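Local coordinates for protein carbonic anhydrase (Sordaria macrospora, PDB 4O1K) that catalyses the reversible hydration of carbon dioxide to bicarbonate as a zinc-dependent beta-class carbonic anhydrase assembled as a tetramer, at residues L52-S57 with N82-T87; R78-L83 with P132-I137; R138-L143 with E163-E168. All blocks are in the same frame, centred on the assembly; numbering follows the deposited sequence.

Contact 1: residues L52-S57 with N82-T87; sequences LWIGCS and NLVCNT. With ZN (zinc ion), chain B.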
loop_
_atom_site.group_PDB
_atom_site.type_symbol
_atom_site.label_atom_id
_atom_site.label_comp_id
_atom_site.label_asym_id
_atom_site.label_seq_id
_atom_site.Cartn_x
_atom_site.Cartn_y
_atom_site.Cartn_z
ATOM N N LEU A 52 16.631 14.390 -4.006
ATOM C CA LEU A 52 15.672 13.312 -4.222
ATOM C C LEU A 52 14.896 13.650 -5.504
ATOM O O LEU A 52 14.332 14.728 -5.629
ATOM C CB LEU A 52 14.680 13.208 -3.054
ATOM C CG LEU A 52 13.462 12.314 -3.302
ATOM C CD1 LEU A 52 13.868 10.865 -3.615
ATOM C CD2 LEU A 52 12.488 12.338 -2.122
ATOM N N TRP A 53 14.909 12.745 -6.469
ATOM C CA TRP A 53 14.250 12.973 -7.749
ATOM C C TRP A 53 13.109 11.991 -7.841
ATOM O O TRP A 53 13.327 10.777 -7.768
ATOM C CB TRP A 53 15.237 12.675 -8.871
ATOM C CG TRP A 53 14.720 12.928 -10.242
ATOM C CD1 TRP A 53 13.941 12.104 -11.012
ATOM C CD2 TRP A 53 14.994 14.087 -11.032
ATOM N NE1 TRP A 53 13.698 12.717 -12.246
ATOM C CE2 TRP A 53 14.328 13.933 -12.266
ATOM C CE3 TRP A 53 15.735 15.254 -10.805
ATOM C CZ2 TRP A 53 14.395 14.906 -13.277
ATOM C CZ3 TRP A 53 15.787 16.212 -11.800
ATOM C CH2 TRP A 53 15.132 16.031 -13.016
ATOM N N ILE A 54 11.901 12.497 -8.024
ATOM C CA ILE A 54 10.725 11.639 -8.217
ATOM C C ILE A 54 10.262 11.831 -9.651
ATOM O O ILE A 54 9.751 12.897 -10.016
ATOM C CB ILE A 54 9.581 12.020 -7.249
ATOM C CG1 ILE A 54 10.095 11.919 -5.808
ATOM C CG2 ILE A 54 8.376 11.072 -7.444
ATOM C CD1 ILE A 54 9.088 12.409 -4.739
ATOM N N GLY A 55 10.475 10.818 -10.482
ATOM C CA GLY A 55 10.172 10.964 -11.902
ATOM C C GLY A 55 9.303 9.842 -12.420
ATOM O O GLY A 55 8.866 8.978 -11.656
ATOM N N CYS A 56 9.038 9.835 -13.723
ATOM C CA CYS A 56 8.114 8.823 -14.271
ATOM C C CYS A 56 8.827 7.627 -14.902
ATOM O O CYS A 56 9.889 7.774 -15.538
ATOM C CB CYS A 56 7.156 9.465 -15.259
ATOM S SG CYS A 56 5.984 8.255 -15.966
ATOM N N SER A 57 8.243 6.442 -14.738
ATOM C CA SER A 57 8.824 5.224 -15.275
ATOM C C SER A 57 8.892 5.231 -16.807
ATOM O O SER A 57 9.691 4.495 -17.383
ATOM C CB SER A 57 8.034 4.017 -14.807
ATOM O OG SER A 57 8.198 3.848 -13.405
ATOM N N ASN A 82 4.850 9.630 -11.991
ATOM C CA ASN A 82 5.541 10.409 -10.967
ATOM C C ASN A 82 4.622 10.843 -9.829
ATOM O O ASN A 82 4.582 12.035 -9.469
ATOM C CB ASN A 82 6.330 11.606 -11.571
ATOM C CG ASN A 82 5.513 12.453 -12.566
ATOM O OD1 ASN A 82 5.537 12.211 -13.780
ATOM N ND2 ASN A 82 4.805 13.462 -12.052
ATOM N N LEU A 83 3.869 9.873 -9.298
ATOM C CA LEU A 83 2.903 10.132 -8.232
ATOM C C LEU A 83 3.486 10.064 -6.823
ATOM O O LEU A 83 4.372 9.241 -6.523
ATOM C CB LEU A 83 1.742 9.126 -8.314
ATOM C CG LEU A 83 0.946 9.122 -9.601
ATOM C CD1 LEU A 83 -0.171 8.058 -9.556
ATOM C CD2 LEU A 83 0.312 10.476 -9.802
ATOM N N VAL A 84 2.959 10.920 -5.936
ATOM C CA VAL A 84 3.303 10.851 -4.516
ATOM C C VAL A 84 1.981 10.602 -3.777
ATOM O O VAL A 84 1.229 11.553 -3.508
ATOM C CB VAL A 84 3.962 12.172 -4.054
ATOM C CG1 VAL A 84 4.249 12.132 -2.587
ATOM C CG2 VAL A 84 5.301 12.387 -4.804
ATOM N N CYS A 85 1.692 9.323 -3.514
ATOM C CA CYS A 85 0.384 8.908 -2.943
ATOM C C CYS A 85 0.534 8.697 -1.443
ATOM O O CYS A 85 1.475 8.029 -1.000
ATOM C CB CYS A 85 -0.066 7.591 -3.555
ATOM S SG CYS A 85 -0.292 7.620 -5.373
ATOM N N ASN A 86 -0.387 9.222 -0.641
ATOM C CA ASN A 86 -0.160 9.123 0.795
ATOM C C ASN A 86 -0.242 7.715 1.388
ATOM O O ASN A 86 0.314 7.461 2.446
ATOM C CB ASN A 86 -0.978 10.148 1.577
ATOM C CG ASN A 86 -2.380 10.276 1.071
ATOM O OD1 ASN A 86 -2.638 10.920 0.061
ATOM N ND2 ASN A 86 -3.302 9.682 1.784
ATOM N N THR A 87 -0.875 6.762 0.726
ATOM C CA THR A 87 -0.835 5.423 1.289
ATOM C C THR A 87 0.123 4.478 0.559
ATOM O O THR A 87 0.074 3.243 0.724
ATOM C CB THR A 87 -2.257 4.816 1.472
ATOM O OG1 THR A 87 -2.811 4.465 0.201
ATOM C CG2 THR A 87 -3.172 5.823 2.175
HETATM ZN ZN ZN B . 5.235 9.278 -17.890
#
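The oxygen end of the Asn-82 carboxamide meets CB of Cys-56 close to the amide plane and not over a face, OD1 lying 3.5 Å from that CB. The peptide group after Gly-55 takes its neighbour on a face instead, with Asn-82 CB over it, 3.6 Å from Gly-55 C. The torsion that sets Asn-82 CG between backbone N and carbonyl carbon (chi1 48°) leaves OD1 beside Cys-56 while ND2 faces Asn-165 and Val-166 of helix 154-174. Glycine suits position 55: a CB would point away from the 82-87 loop and run into Trp-53 NE1. No hydrogen bond joins the two segments, so they fit by shape. The backbone O of Asn-82 is buried here without a polar partner in the model. Further along, Ile-54 and Val-84 cross at about a right angle, CD1 of Ile-54 meeting CG2 of Val-84 at 3.8 Å; branched aliphatic residues fill this buried layer, to which Met-92 and Ile-95 of helix 89-100 add on the side of Val-84. Cys-56 swings SG anti to its backbone N (chi1 -180°) and binds the zinc ion at 2.3 Å. Asp-58, His-112 and Cys-115 complete the metal site. A parallel strand delivering a cysteine from its C-terminal end to a two-cysteine, one-histidine, one-aspartate zinc is the hallmark of a beta-carbonic anhydrase in its closed form.

Contact 2: residues R78-L83 with P132-I137; sequences RNIANL and PWLRNI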
loop_
_atom_site.group_PDB
_atom_site.type_symbol
_atom_site.label_atom_id
_atom_site.label_comp_id
_atom_site.label_asym_id
_atom_site.label_seq_id
_atom_site.Cartn_x
_atom_site.Cartn_y
_atom_site.Cartn_z
ATOM N N ARG A 78 11.257 6.272 -9.414
ATOM C CA ARG A 78 10.484 6.459 -10.641
ATOM C C ARG A 78 9.283 5.551 -10.594
ATOM O O ARG A 78 9.428 4.342 -10.290
ATOM C CB ARG A 78 11.336 6.121 -11.880
ATOM C CG ARG A 78 12.177 7.298 -12.343
ATOM C CD ARG A 78 13.230 6.915 -13.400
ATOM N NE ARG A 78 12.648 6.753 -14.729
ATOM C CZ ARG A 78 13.367 6.450 -15.816
ATOM N NH1 ARG A 78 14.682 6.294 -15.708
ATOM N NH2 ARG A 78 12.787 6.312 -17.006
ATOM N N ASN A 79 8.110 6.121 -10.881
ATOM C CA ASN A 79 6.876 5.309 -10.874
ATOM C C ASN A 79 5.968 5.787 -11.985
ATOM O O ASN A 79 6.303 6.747 -12.645
ATOM C CB ASN A 79 6.167 5.351 -9.509
ATOM C CG ASN A 79 5.657 6.719 -9.138
ATOM O OD1 ASN A 79 5.052 7.424 -9.938
ATOM N ND2 ASN A 79 5.847 7.085 -7.864
ATOM N N ILE A 80 4.845 5.121 -12.225
ATOM C CA ILE A 80 3.996 5.540 -13.345
ATOM C C ILE A 80 3.359 6.900 -13.029
ATOM O O ILE A 80 2.583 7.046 -12.073
ATOM C CB ILE A 80 2.915 4.494 -13.664
ATOM C CG1 ILE A 80 3.546 3.249 -14.295
ATOM C CG2 ILE A 80 1.891 5.081 -14.639
ATOM C CD1 ILE A 80 2.612 2.015 -14.232
ATOM N N ALA A 81 3.716 7.896 -13.846
ATOM C CA ALA A 81 3.230 9.272 -13.758
ATOM C C ALA A 81 3.716 10.053 -12.551
ATOM O O ALA A 81 3.111 11.044 -12.161
ATOM C CB ALA A 81 1.681 9.356 -13.939
ATOM N N ASN A 82 4.850 9.630 -11.991
ATOM C CA ASN A 82 5.541 10.409 -10.967
ATOM C C ASN A 82 4.622 10.843 -9.829
ATOM O O ASN A 82 4.582 12.035 -9.469
ATOM C CB ASN A 82 6.330 11.606 -11.571
ATOM C CG ASN A 82 5.513 12.453 -12.566
ATOM O OD1 ASN A 82 5.537 12.211 -13.780
ATOM N ND2 ASN A 82 4.805 13.462 -12.052
ATOM N N LEU A 83 3.869 9.873 -9.298
ATOM C CA LEU A 83 2.903 10.132 -8.232
ATOM C C LEU A 83 3.486 10.064 -6.823
ATOM O O LEU A 83 4.372 9.241 -6.523
ATOM C CB LEU A 83 1.742 9.126 -8.314
ATOM C CG LEU A 83 0.946 9.122 -9.601
ATOM C CD1 LEU A 83 -0.171 8.058 -9.556
ATOM C CD2 LEU A 83 0.312 10.476 -9.802
ATOM N N PRO A 132 -6.606 1.535 -9.724
ATOM C CA PRO A 132 -6.531 2.454 -8.583
ATOM C C PRO A 132 -5.274 3.336 -8.645
ATOM O O PRO A 132 -5.272 4.438 -8.076
ATOM C CB PRO A 132 -6.427 1.515 -7.381
ATOM C CG PRO A 132 -6.625 0.130 -7.898
ATOM C CD PRO A 132 -6.286 0.156 -9.332
ATOM N N TRP A 133 -4.224 2.888 -9.335
ATOM C CA TRP A 133 -3.062 3.773 -9.482
ATOM C C TRP A 133 -3.386 4.996 -10.334
ATOM O O TRP A 133 -3.157 6.143 -9.914
ATOM C CB TRP A 133 -1.854 2.990 -10.031
ATOM C CG TRP A 133 -0.602 3.788 -9.972
ATOM C CD1 TRP A 133 -0.021 4.477 -10.988
ATOM C CD2 TRP A 133 0.241 3.966 -8.825
ATOM N NE1 TRP A 133 1.129 5.096 -10.546
ATOM C CE2 TRP A 133 1.313 4.785 -9.212
ATOM C CE3 TRP A 133 0.184 3.509 -7.503
ATOM C CZ2 TRP A 133 2.326 5.153 -8.333
ATOM C CZ3 TRP A 133 1.192 3.885 -6.616
ATOM C CH2 TRP A 133 2.239 4.715 -7.036
ATOM N N LEU A 134 -3.926 4.776 -11.531
ATOM C CA LEU A 134 -4.287 5.876 -12.416
ATOM C C LEU A 134 -5.416 6.734 -11.881
ATOM O O LEU A 134 -5.575 7.895 -12.286
ATOM C CB LEU A 134 -4.677 5.332 -13.770
ATOM C CG LEU A 134 -3.549 4.555 -14.409
ATOM C CD1 LEU A 134 -4.021 3.899 -15.687
ATOM C CD2 LEU A 134 -2.381 5.476 -14.670
ATOM N N ARG A 135 -6.196 6.179 -10.955
ATOM C CA ARG A 135 -7.263 6.964 -10.347
ATOM C C ARG A 135 -6.708 8.247 -9.754
ATOM O O ARG A 135 -7.365 9.294 -9.796
ATOM C CB ARG A 135 -7.985 6.124 -9.271
ATOM C CG ARG A 135 -9.240 6.785 -8.630
ATOM C CD ARG A 135 -9.952 5.722 -7.804
ATOM N NE ARG A 135 -10.229 4.552 -8.661
ATOM C CZ ARG A 135 -10.124 3.274 -8.309
ATOM N NH1 ARG A 135 -9.786 2.917 -7.077
ATOM N NH2 ARG A 135 -10.377 2.320 -9.200
ATOM N N ASN A 136 -5.485 8.198 -9.232
ATOM C CA ASN A 136 -4.904 9.410 -8.623
ATOM C C ASN A 136 -4.805 10.553 -9.592
ATOM O O ASN A 136 -4.907 11.734 -9.221
ATOM C CB ASN A 136 -3.510 9.087 -8.113
ATOM C CG ASN A 136 -3.551 8.147 -6.949
ATOM O OD1 ASN A 136 -3.198 6.969 -7.060
ATOM N ND2 ASN A 136 -3.973 8.660 -5.817
ATOM N N ILE A 137 -4.584 10.203 -10.851
ATOM C CA ILE A 137 -4.409 11.205 -11.869
ATOM C C ILE A 137 -5.782 11.766 -12.221
ATOM O O ILE A 137 -5.950 12.980 -12.439
ATOM C CB ILE A 137 -3.764 10.600 -13.106
ATOM C CG1 ILE A 137 -2.327 10.157 -12.788
ATOM C CG2 ILE A 137 -3.788 11.616 -14.243
ATOM C CD1 ILE A 137 -1.812 9.145 -13.743
#
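Leu-83 lays CD1 over one face of the Trp-133 indole, 3.7 Å from the centroid of the five-membered ring and 25° off the ring normal, a CH-pi contact. The ring also works through its rim: NE1 donates to Ile-80 O at 2.9 Å, nearly straight at 168°, reaching a carbonyl lone pair from within the plane of the indole. Tryptophan suits the place because it offers a broad apolar face and a single N-H that fixes how the ring is turned. At CZ2 the ring meets Asn-79, whose CG is 3.8 Å away and whose amide stands at 79° to the indole. That amide bridges the loop: OD1 accepts from Leu-83 N at 2.8 Å, and ND2 donates to Leu-83 O at 2.9 Å. A turn further along the helix, CD1 of Ile-137 packs on CB of Ala-81 at 3.5 Å, a close fit that a small residue allows. Ala-81 takes a positive phi as third residue of the type II beta turn Asn-79 to Asn-82. Helix 130-143 thereby backs the turn closing strand 74-79, and Ala-81 CB lies about 5 Å from the zinc ion, consistent with the turn lining the beta-carbonic anhydrase metal site.

Contact 3: residues R138-L143 with E163-E168; sequences RDVYRL and ELNVYE
Val-140 fits against helix 154-174 with both methyls. CG1 rests on the backbone, 3.9 Å from Asn-165 N, while CG2 meets OD1 of Asn-165 at 3.6 Å and CB of Glu-168 at 4.0 Å. Setting CG1 anti to the backbone N (chi1 171°) lays it on the backbone at Leu-164 and Asn-165, with CG2 between Asn-165 OD1 and Glu-168 CB; a compact branched residue suits backbones this close, Val-140 CA and Asn-165 CA being 6.1 Å apart. An alanine here would lack both methyls and would probably leave a gap between the helices, with Glu-168 CB losing its apolar neighbour. At the exposed margin, CD1 of Leu-143 touches Glu-168 CD at 4.1 Å. A second shell positions the polar ends: Gln-169 NE2 donates a hydrogen bond to Asn-165 OD1, and the Glu-168 carboxylate is shared between His-144, at OE2, and Arg-171, by a salt bridge at OE1. On another side of helix 130-143, Asp-139 OD1 pairs with Arg-142 NH1 at 3.4 Å and also with Lys-175 of the second subunit. The axes of segments 138-143 and 163-168 come within 9.6 Å and lie 98° apart, with helix 145-150 flanking Leu-164 and the loop at Asn-82 and Leu-83 beside Asn-165.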
loop_
_atom_site.group_PDB
_atom_site.type_symbol
_atom_site.label_atom_id
_atom_site.label_comp_id
_atom_site.label_asym_id
_atom_site.label_seq_id
_atom_site.Cartn_x
_atom_site.Cartn_y
_atom_site.Cartn_z
ATOM N N ARG A 138 -6.774 10.885 -12.262
ATOM C CA ARG A 138 -8.116 11.349 -12.504
ATOM C C ARG A 138 -8.540 12.273 -11.367
ATOM O O ARG A 138 -9.237 13.245 -11.608
ATOM C CB ARG A 138 -9.063 10.177 -12.695
ATOM C CG ARG A 138 -8.777 9.389 -13.966
ATOM C CD ARG A 138 -9.911 8.378 -14.277
ATOM N NE ARG A 138 -9.827 7.202 -13.421
ATOM C CZ ARG A 138 -9.106 6.119 -13.711
ATOM N NH1 ARG A 138 -8.408 6.068 -14.841
ATOM N NH2 ARG A 138 -9.082 5.080 -12.887
ATOM N N ASP A 139 -8.060 12.015 -10.146
ATOM C CA ASP A 139 -8.351 12.887 -9.018
ATOM C C ASP A 139 -7.742 14.266 -9.247
ATOM O O ASP A 139 -8.375 15.298 -8.971
ATOM C CB ASP A 139 -7.821 12.299 -7.707
ATOM C CG ASP A 139 -8.704 11.179 -7.159
ATOM O OD1 ASP A 139 -9.813 10.971 -7.688
ATOM O OD2 ASP A 139 -8.281 10.522 -6.181
ATOM N N VAL A 140 -6.513 14.308 -9.769
ATOM C CA VAL A 140 -5.923 15.604 -10.128
ATOM C C VAL A 140 -6.813 16.365 -11.115
ATOM O O VAL A 140 -7.123 17.562 -10.909
ATOM C CB VAL A 140 -4.502 15.451 -10.691
ATOM C CG1 VAL A 140 -4.020 16.783 -11.247
ATOM C CG2 VAL A 140 -3.554 14.948 -9.602
ATOM N N TYR A 141 -7.266 15.682 -12.170
ATOM C CA TYR A 141 -8.186 16.311 -13.141
ATOM C C TYR A 141 -9.384 16.940 -12.444
ATOM O O TYR A 141 -9.723 18.101 -12.695
ATOM C CB TYR A 141 -8.697 15.303 -14.184
ATOM C CG TYR A 141 -9.367 15.954 -15.391
ATOM C CD1 TYR A 141 -8.716 16.027 -16.622
ATOM C CD2 TYR A 141 -10.630 16.529 -15.293
ATOM C CE1 TYR A 141 -9.317 16.639 -17.729
ATOM C CE2 TYR A 141 -11.231 17.151 -16.391
ATOM C CZ TYR A 141 -10.568 17.196 -17.605
ATOM O OH TYR A 141 -11.174 17.811 -18.697
ATOM N N ARG A 142 -10.045 16.165 -11.586
ATOM C CA ARG A 142 -11.245 16.650 -10.925
ATOM C C ARG A 142 -10.952 17.867 -10.043
ATOM O O ARG A 142 -11.790 18.746 -9.917
ATOM C CB ARG A 142 -11.914 15.513 -10.135
ATOM C CG ARG A 142 -12.425 14.387 -11.035
ATOM C CD ARG A 142 -13.049 13.222 -10.247
ATOM N NE ARG A 142 -13.470 12.161 -11.157
ATOM C CZ ARG A 142 -12.923 10.955 -11.212
ATOM N NH1 ARG A 142 -11.941 10.606 -10.374
ATOM N NH2 ARG A 142 -13.378 10.075 -12.097
ATOM N N LEU A 143 -9.740 17.953 -9.493
ATOM C CA LEU A 143 -9.361 19.077 -8.641
ATOM C C LEU A 143 -9.244 20.380 -9.429
ATOM O O LEU A 143 -9.232 21.469 -8.848
ATOM C CB LEU A 143 -8.025 18.798 -7.946
ATOM C CG LEU A 143 -8.109 18.023 -6.628
ATOM C CD1 LEU A 143 -6.758 17.549 -6.182
ATOM C CD2 LEU A 143 -8.724 18.891 -5.557
ATOM N N GLU A 163 1.168 19.114 -16.181
ATOM C CA GLU A 163 1.702 20.201 -15.337
ATOM C C GLU A 163 1.019 20.242 -13.954
ATOM O O GLU A 163 1.673 20.324 -12.896
ATOM C CB GLU A 163 1.534 21.554 -16.056
ATOM C CG GLU A 163 2.369 21.640 -17.342
ATOM C CD GLU A 163 2.057 22.868 -18.195
ATOM O OE1 GLU A 163 1.137 23.637 -17.850
ATOM O OE2 GLU A 163 2.749 23.047 -19.219
ATOM N N LEU A 164 -0.304 20.257 -13.962
ATOM C CA LEU A 164 -1.054 20.239 -12.707
ATOM C C LEU A 164 -0.759 19.017 -11.859
ATOM O O LEU A 164 -0.815 19.079 -10.630
ATOM C CB LEU A 164 -2.548 20.331 -12.986
ATOM C CG LEU A 164 -2.885 21.734 -13.527
ATOM C CD1 LEU A 164 -4.274 21.732 -14.109
ATOM C CD2 LEU A 164 -2.799 22.727 -12.398
ATOM N N ASN A 165 -0.513 17.878 -12.499
ATOM C CA ASN A 165 -0.142 16.676 -11.760
ATOM C C ASN A 165 1.174 16.930 -11.064
ATOM O O ASN A 165 1.312 16.637 -9.892
ATOM C CB ASN A 165 0.021 15.468 -12.683
ATOM C CG ASN A 165 0.259 14.168 -11.916
ATOM O OD1 ASN A 165 -0.434 13.867 -10.918
ATOM N ND2 ASN A 165 1.243 13.390 -12.374
ATOM N N VAL A 166 2.160 17.455 -11.784
ATOM C CA VAL A 166 3.412 17.794 -11.084
ATOM C C VAL A 166 3.140 18.696 -9.862
ATOM O O VAL A 166 3.618 18.409 -8.757
ATOM C CB VAL A 166 4.396 18.483 -11.993
ATOM C CG1 VAL A 166 5.607 19.002 -11.154
ATOM C CG2 VAL A 166 4.910 17.472 -13.016
ATOM N N TYR A 167 2.366 19.766 -10.061
ATOM C CA TYR A 167 2.035 20.686 -8.942
ATOM C C TYR A 167 1.377 19.953 -7.745
ATOM O O TYR A 167 1.787 20.128 -6.589
ATOM C CB TYR A 167 1.144 21.831 -9.467
ATOM C CG TYR A 167 0.451 22.647 -8.399
ATOM C CD1 TYR A 167 1.089 23.717 -7.777
ATOM C CD2 TYR A 167 -0.845 22.357 -8.031
ATOM C CE1 TYR A 167 0.429 24.467 -6.803
ATOM C CE2 TYR A 167 -1.503 23.082 -7.075
ATOM C CZ TYR A 167 -0.864 24.135 -6.466
ATOM O OH TYR A 167 -1.553 24.845 -5.509
ATOM N N GLU A 168 0.366 19.128 -8.022
ATOM C CA GLU A 168 -0.333 18.382 -6.966
ATOM C C GLU A 168 0.572 17.384 -6.253
ATOM O O GLU A 168 0.457 17.225 -5.022
ATOM C CB GLU A 168 -1.594 17.678 -7.483
ATOM C CG GLU A 168 -2.745 18.615 -7.850
ATOM C CD GLU A 168 -3.230 19.484 -6.670
ATOM O OE1 GLU A 168 -2.987 19.134 -5.492
ATOM O OE2 GLU A 168 -3.874 20.518 -6.926
#

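The loop residues Asn-82 and Leu-83 belong to both contact 1 and contact 2, whose centres are 8 Å apart. Their strands 51-56 and 74-79 are sheet neighbours; just past strand 51-56, Ser-57 N makes a probable hydrogen bond to Asn-79 O (2.9 Å). Contact 3 lies 11 Å from contact 2 and 13 Å from contact 1, centre to centre, and shares helix 130-143 with contact 2. Asn-165 connects it to both: its OD1 is 3.6 Å from Leu-83 CD2, and ND2 makes a weak hydrogen bond to Ala-81 O. Layers thus follow outward from the zinc: Cys-56 on the metal, the turn beside it, then the crossed helices, with the Asn-165 side chain about 8 Å from the ion.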